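Local coordinates for superoxide dismutase [Fe] (Aquifex pyrophilus, PDB 1COJ), which catalyses the conversion of superoxide to hydrogen peroxide and oxygen, using one iron ion in each subunit of a homotetramer, at residues A[121-126]-A[176-181]; A[160-165]-A[182-187]. One frame throughout, in Å; residues are numbered along the deposited sequence.

Interaction 1 of 2, residues A[121-126]-A[176-181]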
ATOM      1  N   ALA A 121      -1.698   0.963  19.761  1.00 10.02           N
ATOM      2  CA  ALA A 121      -1.118   1.164  18.435  1.00  9.26           C
ATOM      3  C   ALA A 121      -0.269  -0.041  18.046  1.00  9.72           C
ATOM      4  O   ALA A 121      -0.292  -0.477  16.896  1.00  7.68           O
ATOM      5  CB  ALA A 121      -0.283   2.446  18.397  1.00  7.08           C
ATOM      6  N   ALA A 122       0.456  -0.597  19.016  1.00  9.85           N
ATOM      7  CA  ALA A 122       1.299  -1.763  18.770  1.00  8.98           C
ATOM      8  C   ALA A 122       0.457  -2.984  18.401  1.00  9.78           C
ATOM      9  O   ALA A 122       0.891  -3.844  17.634  1.00 10.28           O
ATOM     10  CB  ALA A 122       2.163  -2.060  19.990  1.00  9.46           C
ATOM     11  N   MET A 123      -0.745  -3.062  18.960  1.00  9.57           N
ATOM     12  CA  MET A 123      -1.649  -4.170  18.669  1.00 10.74           C
ATOM     13  C   MET A 123      -2.424  -3.947  17.367  1.00 10.33           C
ATOM     14  O   MET A 123      -2.812  -4.902  16.700  1.00 11.46           O
ATOM     15  CB  MET A 123      -2.643  -4.368  19.819  1.00 11.21           C
ATOM     16  CG  MET A 123      -2.059  -5.030  21.067  1.00 14.13           C
ATOM     17  SD  MET A 123      -1.418  -6.691  20.747  1.00 18.31           S
ATOM     18  CE  MET A 123      -2.900  -7.593  20.478  1.00 16.77           C
ATOM     19  N   ALA A 124      -2.647  -2.681  17.020  1.00  9.02           N
ATOM     20  CA  ALA A 124      -3.405  -2.322  15.823  1.00  7.21           C
ATOM     21  C   ALA A 124      -2.602  -2.245  14.532  1.00  7.82           C
ATOM     22  O   ALA A 124      -3.182  -2.319  13.445  1.00  9.17           O
ATOM     23  CB  ALA A 124      -4.141  -0.997  16.052  1.00  7.00           C
ATOM     24  N   PHE A 125      -1.284  -2.089  14.637  1.00  7.56           N
ATOM     25  CA  PHE A 125      -0.450  -1.979  13.447  1.00  7.04           C
ATOM     26  C   PHE A 125       0.445  -3.145  13.082  1.00  7.45           C
ATOM     27  O   PHE A 125       0.992  -3.836  13.936  1.00  8.88           O
ATOM     28  CB  PHE A 125       0.283  -0.643  13.428  1.00  6.25           C
ATOM     29  CG  PHE A 125      -0.635   0.500  13.153  1.00  6.79           C
ATOM     30  CD1 PHE A 125      -0.866   0.926  11.845  1.00  7.06           C
ATOM     31  CD2 PHE A 125      -1.358   1.080  14.187  1.00  6.75           C
ATOM     32  CE1 PHE A 125      -1.815   1.906  11.578  1.00  8.14           C
ATOM     33  CE2 PHE A 125      -2.305   2.056  13.936  1.00  9.57           C
ATOM     34  CZ  PHE A 125      -2.536   2.471  12.628  1.00 10.63           C
ATOM     35  N   ARG A 126       0.575  -3.348  11.778  1.00  6.63           N
ATOM     36  CA  ARG A 126       1.322  -4.459  11.216  1.00  7.21           C
ATOM     37  C   ARG A 126       2.829  -4.293  11.084  1.00  7.23           C
ATOM     38  O   ARG A 126       3.521  -5.259  10.755  1.00  9.78           O
ATOM     39  CB  ARG A 126       0.708  -4.823   9.864  1.00  5.56           C
ATOM     40  CG  ARG A 126      -0.799  -5.047   9.956  1.00  6.91           C
ATOM     41  CD  ARG A 126      -1.494  -5.067   8.601  1.00  7.76           C
ATOM     42  NE  ARG A 126      -2.945  -5.140   8.777  1.00  8.63           N
ATOM     43  CZ  ARG A 126      -3.841  -4.990   7.805  1.00  8.50           C
ATOM     44  NH1 ARG A 126      -3.456  -4.753   6.558  1.00  6.31           N
ATOM     45  NH2 ARG A 126      -5.133  -5.064   8.087  1.00  6.98           N
ATOM     46  N   LYS A 176       1.613 -14.637  20.038  1.00 15.60           N
ATOM     47  CA  LYS A 176       1.275 -13.783  21.179  1.00 17.25           C
ATOM     48  C   LYS A 176       2.035 -12.462  21.277  1.00 16.51           C
ATOM     49  O   LYS A 176       3.077 -12.377  21.932  1.00 17.19           O
ATOM     50  CB  LYS A 176       1.442 -14.567  22.482  1.00 20.22           C
ATOM     51  CG  LYS A 176       0.648 -15.861  22.524  1.00 26.88           C
ATOM     52  CD  LYS A 176       0.924 -16.659  23.796  1.00 33.51           C
ATOM     53  CE  LYS A 176       2.370 -17.170  23.871  1.00 38.16           C
ATOM     54  NZ  LYS A 176       2.697 -18.182  22.816  1.00 40.43           N
ATOM     55  N   ARG A 177       1.449 -11.410  20.715  1.00 15.51           N
ATOM     56  CA  ARG A 177       2.062 -10.084  20.729  1.00 13.87           C
ATOM     57  C   ARG A 177       2.005  -9.331  22.071  1.00 14.05           C
ATOM     58  O   ARG A 177       2.981  -8.688  22.457  1.00 13.80           O
ATOM     59  CB  ARG A 177       1.476  -9.216  19.603  1.00 12.77           C
ATOM     60  CG  ARG A 177       2.198  -7.891  19.403  1.00 11.64           C
ATOM     61  CD  ARG A 177       1.607  -7.085  18.260  1.00 12.27           C
ATOM     62  NE  ARG A 177       1.808  -7.723  16.959  1.00 11.96           N
ATOM     63  CZ  ARG A 177       1.358  -7.235  15.806  1.00 11.36           C
ATOM     64  NH1 ARG A 177       0.684  -6.090  15.779  1.00  9.71           N
ATOM     65  NH2 ARG A 177       1.571  -7.898  14.675  1.00  9.74           N
ATOM     66  N   PRO A 178       0.874  -9.407  22.802  1.00 14.19           N
ATOM     67  CA  PRO A 178       0.774  -8.698  24.092  1.00 14.42           C
ATOM     68  C   PRO A 178       1.923  -8.913  25.088  1.00 13.59           C
ATOM     69  O   PRO A 178       2.457  -7.944  25.637  1.00 11.46           O
ATOM     70  CB  PRO A 178      -0.565  -9.180  24.640  1.00 13.84           C
ATOM     71  CG  PRO A 178      -1.376  -9.338  23.405  1.00 13.31           C
ATOM     72  CD  PRO A 178      -0.418 -10.029  22.458  1.00 14.20           C
ATOM     73  N   PRO A 179       2.307 -10.174  25.355  1.00 12.86           N
ATOM     74  CA  PRO A 179       3.403 -10.376  26.303  1.00 12.65           C
ATOM     75  C   PRO A 179       4.718  -9.777  25.804  1.00 11.85           C
ATOM     76  O   PRO A 179       5.560  -9.377  26.607  1.00 12.48           O
ATOM     77  CB  PRO A 179       3.471 -11.899  26.441  1.00 13.47           C
ATOM     78  CG  PRO A 179       2.903 -12.395  25.151  1.00 14.80           C
ATOM     79  CD  PRO A 179       1.751 -11.469  24.920  1.00 14.23           C
ATOM     80  N   TYR A 180       4.881  -9.698  24.488  1.00 11.30           N
ATOM     81  CA  TYR A 180       6.086  -9.121  23.902  1.00 11.06           C
ATOM     82  C   TYR A 180       6.111  -7.615  24.162  1.00 11.03           C
ATOM     83  O   TYR A 180       7.154  -7.052  24.506  1.00 11.26           O
ATOM     84  CB  TYR A 180       6.143  -9.420  22.399  1.00 11.01           C
ATOM     85  CG  TYR A 180       6.961  -8.436  21.591  1.00 12.23           C
ATOM     86  CD1 TYR A 180       8.347  -8.347  21.744  1.00 12.71           C
ATOM     87  CD2 TYR A 180       6.343  -7.583  20.671  1.00 12.01           C
ATOM     88  CE1 TYR A 180       9.101  -7.430  20.996  1.00 12.79           C
ATOM     89  CE2 TYR A 180       7.083  -6.664  19.921  1.00 12.21           C
ATOM     90  CZ  TYR A 180       8.458  -6.591  20.087  1.00 14.43           C
ATOM     91  OH  TYR A 180       9.182  -5.683  19.347  1.00 12.17           O
ATOM     92  N   ILE A 181       4.956  -6.969  24.010  1.00 12.09           N
ATOM     93  CA  ILE A 181       4.858  -5.531  24.237  1.00 12.17           C
ATOM     94  C   ILE A 181       5.196  -5.214  25.695  1.00 12.68           C
ATOM     95  O   ILE A 181       5.913  -4.254  25.978  1.00 12.25           O
ATOM     96  CB  ILE A 181       3.453  -4.997  23.879  1.00 13.38           C
ATOM     97  CG1 ILE A 181       3.149  -5.283  22.404  1.00 14.95           C
ATOM     98  CG2 ILE A 181       3.378  -3.499  24.143  1.00 12.91           C
ATOM     99  CD1 ILE A 181       1.700  -5.046  22.008  1.00 14.40           C
TER
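The guanidinium of R177 takes A122 O at its edge, with the oxygen tilted 21° from its plane, while F125 O meets it obliquely; the F125 ring has A121 O in plane at its own edge. Both of the first two carbonyls share one nitrogen: R177 NH1 donates to A122 O at 2.9 Å, in the carbonyl plane, and forms a weak, more bent bond to F125 O at 2.9 Å. R177 gets there with CG anti to its backbone N (chi1 -171°) and a single bend at chi3, which lets the chain span the gap from the first turn of helix 177-186 to the end of helix 111-124.

Apolar contacts accompany the bonds. M123, folded back at chi2 and chi3, rests its sulfur against I181, SD to CD1 3.7 Å, and touches the aliphatic part of R177, SD to CD 3.9 Å. The M123 and P178 side chains cross at about a right angle, CE to CG 3.7 Å. I181 CD1 also meets A122 CB, at 3.6 Å. R177 NH2 is hydrogen-bonded to Y169 OH.

F125 is the first residue to leave the helical conformation, and A122 O belongs to the last turn, where main-chain acceptors run out of helical donors. R177 NH1 supplies N-H there, weakly to F125 O, which T164 OG1 also meets, and the arginine's positive charge probably suits the negative end of the helix dipole.

Interaction 2 of 2, residues A[160-165]-A[182-187]; sequences IVIDTY and DAFFKN. With FE (Fe (III) ion), chain B.
Apolar contacts dominate where F184 reaches from helix 182-186 to strand 160-163. I162 lies over one face of the F184 ring in a CH-pi contact, CG1 4.1 Å from the ring centroid and offset toward the rim. I160 comes to the ring's edge instead, CG2 to F184 CE2 4.1 Å. With its CG anti to the backbone N (chi1 175°), F184 projects toward the strand. The next aromatic, F185, adds a looser touch: its CE2 lies 4.2 Å from I162 CD1, the two side chains crossing at about a right angle. F185 also packs on L118 and K119 of helix 111-124, whose L118 I160 touches as well.

No hydrogen bond joins the two segments. V161 O sits 3.4 Å from F184 CZ, buried without a polar partner in the model. An alanine in place of F184 is likely to open a gap beside I162 and I160, leaving I162 CG1 without its aromatic face.

Metal bonding begins at the strand's end. D163 OD2 binds the iron at 1.9 Å; a water and H27, H81 and H167 complete the site. The second oxygen, D163 OD1, accepts the backbone N-H of Y165 at 3.0 Å in an Asx turn, the donor standing 47° out of the carboxylate plane. It also receives a weak hydrogen bond from the iron-bound water.

The chemistry thus divides along the strand: the side chains of I160 and I162 meet hydrocarbon and ring, whereas D163 turns its carboxylate to the metal. The Asx turn probably restrains that carboxylate's rotation, and the iron would probably draw electron density from OD2.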
ATOM      1  N   ILE A 160      10.013   6.872  21.033  1.00 10.18           N
ATOM      2  CA  ILE A 160       9.874   5.454  21.372  1.00 10.46           C
ATOM      3  C   ILE A 160       9.414   4.718  20.116  1.00 11.79           C
ATOM      4  O   ILE A 160       8.429   5.115  19.483  1.00 12.24           O
ATOM      5  CB  ILE A 160       8.846   5.220  22.511  1.00 11.04           C
ATOM      6  CG1 ILE A 160       9.330   5.875  23.808  1.00 12.28           C
ATOM      7  CG2 ILE A 160       8.606   3.719  22.708  1.00  8.93           C
ATOM      8  CD1 ILE A 160       8.364   5.718  24.981  1.00 10.99           C
ATOM      9  N   VAL A 161      10.128   3.653  19.759  1.00 10.25           N
ATOM     10  CA  VAL A 161       9.817   2.871  18.565  1.00 10.56           C
ATOM     11  C   VAL A 161       9.642   1.387  18.899  1.00 11.46           C
ATOM     12  O   VAL A 161      10.555   0.751  19.428  1.00 12.90           O
ATOM     13  CB  VAL A 161      10.942   3.025  17.506  1.00 10.92           C
ATOM     14  CG1 VAL A 161      10.630   2.213  16.277  1.00 13.10           C
ATOM     15  CG2 VAL A 161      11.115   4.488  17.132  1.00 10.91           C
ATOM     16  N   ILE A 162       8.468   0.844  18.597  1.00  9.86           N
ATOM     17  CA  ILE A 162       8.183  -0.562  18.861  1.00 10.03           C
ATOM     18  C   ILE A 162       7.995  -1.313  17.549  1.00  9.45           C
ATOM     19  O   ILE A 162       7.147  -0.954  16.729  1.00 10.38           O
ATOM     20  CB  ILE A 162       6.897  -0.755  19.708  1.00  9.67           C
ATOM     21  CG1 ILE A 162       6.928   0.136  20.951  1.00 13.60           C
ATOM     22  CG2 ILE A 162       6.758  -2.223  20.123  1.00 11.47           C
ATOM     23  CD1 ILE A 162       5.685   0.018  21.827  1.00 15.34           C
ATOM     24  N   ASP A 163       8.806  -2.345  17.351  1.00  9.06           N
ATOM     25  CA  ASP A 163       8.738  -3.177  16.159  1.00  9.86           C
ATOM     26  C   ASP A 163       7.613  -4.196  16.345  1.00 12.07           C
ATOM     27  O   ASP A 163       7.629  -4.958  17.314  1.00 13.05           O
ATOM     28  CB  ASP A 163      10.065  -3.922  15.969  1.00  9.06           C
ATOM     29  CG  ASP A 163      10.172  -4.604  14.617  1.00 14.18           C
ATOM     30  OD1 ASP A 163       9.203  -4.557  13.832  1.00 12.17           O
ATOM     31  OD2 ASP A 163      11.247  -5.158  14.317  1.00 15.60           O
ATOM     32  N   THR A 164       6.638  -4.211  15.439  1.00  9.99           N
ATOM     33  CA  THR A 164       5.548  -5.173  15.544  1.00 10.35           C
ATOM     34  C   THR A 164       5.592  -6.212  14.429  1.00 10.48           C
ATOM     35  O   THR A 164       4.655  -6.985  14.255  1.00 12.53           O
ATOM     36  CB  THR A 164       4.148  -4.495  15.617  1.00  9.49           C
ATOM     37  OG1 THR A 164       3.888  -3.769  14.412  1.00 13.07           O
ATOM     38  CG2 THR A 164       4.072  -3.547  16.802  1.00  9.22           C
ATOM     39  N   TYR A 165       6.670  -6.212  13.646  1.00 11.13           N
ATOM     40  CA  TYR A 165       6.832  -7.209  12.590  1.00  9.89           C
ATOM     41  C   TYR A 165       6.903  -8.541  13.315  1.00 11.04           C
ATOM     42  O   TYR A 165       7.467  -8.626  14.407  1.00 10.95           O
ATOM     43  CB  TYR A 165       8.142  -7.015  11.830  1.00  9.81           C
ATOM     44  CG  TYR A 165       8.047  -6.138  10.600  1.00 10.78           C
ATOM     45  CD1 TYR A 165       8.205  -6.682   9.324  1.00 11.88           C
ATOM     46  CD2 TYR A 165       7.838  -4.761  10.708  1.00 11.13           C
ATOM     47  CE1 TYR A 165       8.161  -5.876   8.178  1.00 13.53           C
ATOM     48  CE2 TYR A 165       7.789  -3.942   9.567  1.00 10.77           C
ATOM     49  CZ  TYR A 165       7.953  -4.507   8.305  1.00 11.99           C
ATOM     50  OH  TYR A 165       7.939  -3.708   7.173  1.00 11.38           O
ATOM     51  N   ASP A 182       4.707  -6.041  26.618  1.00 13.45           N
ATOM     52  CA  ASP A 182       4.996  -5.842  28.036  1.00 13.55           C
ATOM     53  C   ASP A 182       6.497  -5.979  28.278  1.00 13.12           C
ATOM     54  O   ASP A 182       7.091  -5.172  28.995  1.00 14.89           O
ATOM     55  CB  ASP A 182       4.242  -6.861  28.902  1.00 17.94           C
ATOM     56  CG  ASP A 182       2.741  -6.628  28.914  1.00 23.28           C
ATOM     57  OD1 ASP A 182       2.312  -5.467  28.759  1.00 26.10           O
ATOM     58  OD2 ASP A 182       1.987  -7.610  29.086  1.00 27.84           O
ATOM     59  N   ALA A 183       7.108  -6.988  27.662  1.00 13.15           N
ATOM     60  CA  ALA A 183       8.540  -7.223  27.809  1.00 12.95           C
ATOM     61  C   ALA A 183       9.335  -6.030  27.281  1.00 14.41           C
ATOM     62  O   ALA A 183      10.317  -5.619  27.892  1.00 14.96           O
ATOM     63  CB  ALA A 183       8.947  -8.504  27.091  1.00 11.52           C
ATOM     64  N   PHE A 184       8.881  -5.449  26.171  1.00 13.24           N
ATOM     65  CA  PHE A 184       9.553  -4.288  25.590  1.00 12.99           C
ATOM     66  C   PHE A 184       9.603  -3.148  26.614  1.00 13.15           C
ATOM     67  O   PHE A 184      10.652  -2.531  26.826  1.00 10.81           O
ATOM     68  CB  PHE A 184       8.838  -3.818  24.312  1.00 13.11           C
ATOM     69  CG  PHE A 184       9.412  -2.553  23.734  1.00 12.20           C
ATOM     70  CD1 PHE A 184      10.458  -2.604  22.819  1.00 13.33           C
ATOM     71  CD2 PHE A 184       8.923  -1.308  24.124  1.00 12.69           C
ATOM     72  CE1 PHE A 184      11.013  -1.430  22.307  1.00 12.94           C
ATOM     73  CE2 PHE A 184       9.470  -0.133  23.619  1.00 11.94           C
ATOM     74  CZ  PHE A 184      10.517  -0.197  22.707  1.00 10.52           C
ATOM     75  N   PHE A 185       8.469  -2.875  27.248  1.00 14.65           N
ATOM     76  CA  PHE A 185       8.401  -1.819  28.251  1.00 16.98           C
ATOM     77  C   PHE A 185       9.306  -2.057  29.462  1.00 17.55           C
ATOM     78  O   PHE A 185       9.770  -1.102  30.085  1.00 18.69           O
ATOM     79  CB  PHE A 185       6.957  -1.591  28.690  1.00 19.23           C
ATOM     80  CG  PHE A 185       6.176  -0.716  27.750  1.00 24.05           C
ATOM     81  CD1 PHE A 185       6.243   0.671  27.860  1.00 25.78           C
ATOM     82  CD2 PHE A 185       5.398  -1.270  26.740  1.00 25.20           C
ATOM     83  CE1 PHE A 185       5.547   1.494  26.976  1.00 25.83           C
ATOM     84  CE2 PHE A 185       4.697  -0.455  25.848  1.00 25.92           C
ATOM     85  CZ  PHE A 185       4.774   0.928  25.967  1.00 25.23           C
ATOM     86  N   LYS A 186       9.576  -3.323  29.777  1.00 17.70           N
ATOM     87  CA  LYS A 186      10.436  -3.667  30.911  1.00 19.08           C
ATOM     88  C   LYS A 186      11.908  -3.386  30.636  1.00 18.07           C
ATOM     89  O   LYS A 186      12.706  -3.281  31.570  1.00 19.74           O
ATOM     90  CB  LYS A 186      10.309  -5.150  31.278  1.00 20.17           C
ATOM     91  CG  LYS A 186       8.996  -5.573  31.884  1.00 28.50           C
ATOM     92  CD  LYS A 186       9.154  -6.947  32.522  1.00 34.73           C
ATOM     93  CE  LYS A 186       7.821  -7.537  32.958  1.00 39.39           C
ATOM     94  NZ  LYS A 186       6.993  -7.978  31.799  1.00 43.08           N
ATOM     95  N   ASN A 187      12.280  -3.266  29.367  1.00 15.10           N
ATOM     96  CA  ASN A 187      13.675  -3.037  29.023  1.00 14.85           C
ATOM     97  C   ASN A 187      13.996  -1.678  28.421  1.00 15.73           C
ATOM     98  O   ASN A 187      15.061  -1.503  27.826  1.00 18.27           O
ATOM     99  CB  ASN A 187      14.163  -4.142  28.085  1.00 13.94           C
ATOM    100  CG  ASN A 187      14.128  -5.503  28.732  1.00 13.46           C
ATOM    101  OD1 ASN A 187      13.183  -6.264  28.570  1.00 15.71           O
ATOM    102  ND2 ASN A 187      15.173  -5.823  29.458  1.00 10.32           N
TER
HETATM  103 FE    FE B 213      12.249  -5.843  12.789  0.55 20.15          FE
HETATM  104  O   HOH W   1      10.957  -4.906  11.581  1.00 13.62           O

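Interactions 1 and 2, with centres about 9 Å apart, use successive parts of helix 177-186: its first turn meets the end of helix 111-124, and its later turns meet the strand that carries an iron ligand. They join directly in two probable hydrogen bonds, Y180 OH to D163 O at 2.7 Å and F125 O to T164 OG1 at 2.9 Å. The first links the helix to the main chain of D163, so segment 176-181 probably contributes to the second shell of the metal site, although the side chain of R177 stays about 11 Å from the iron. T164 CG2 also packs against A122 O, at 3.3 Å, within the C-terminal domain.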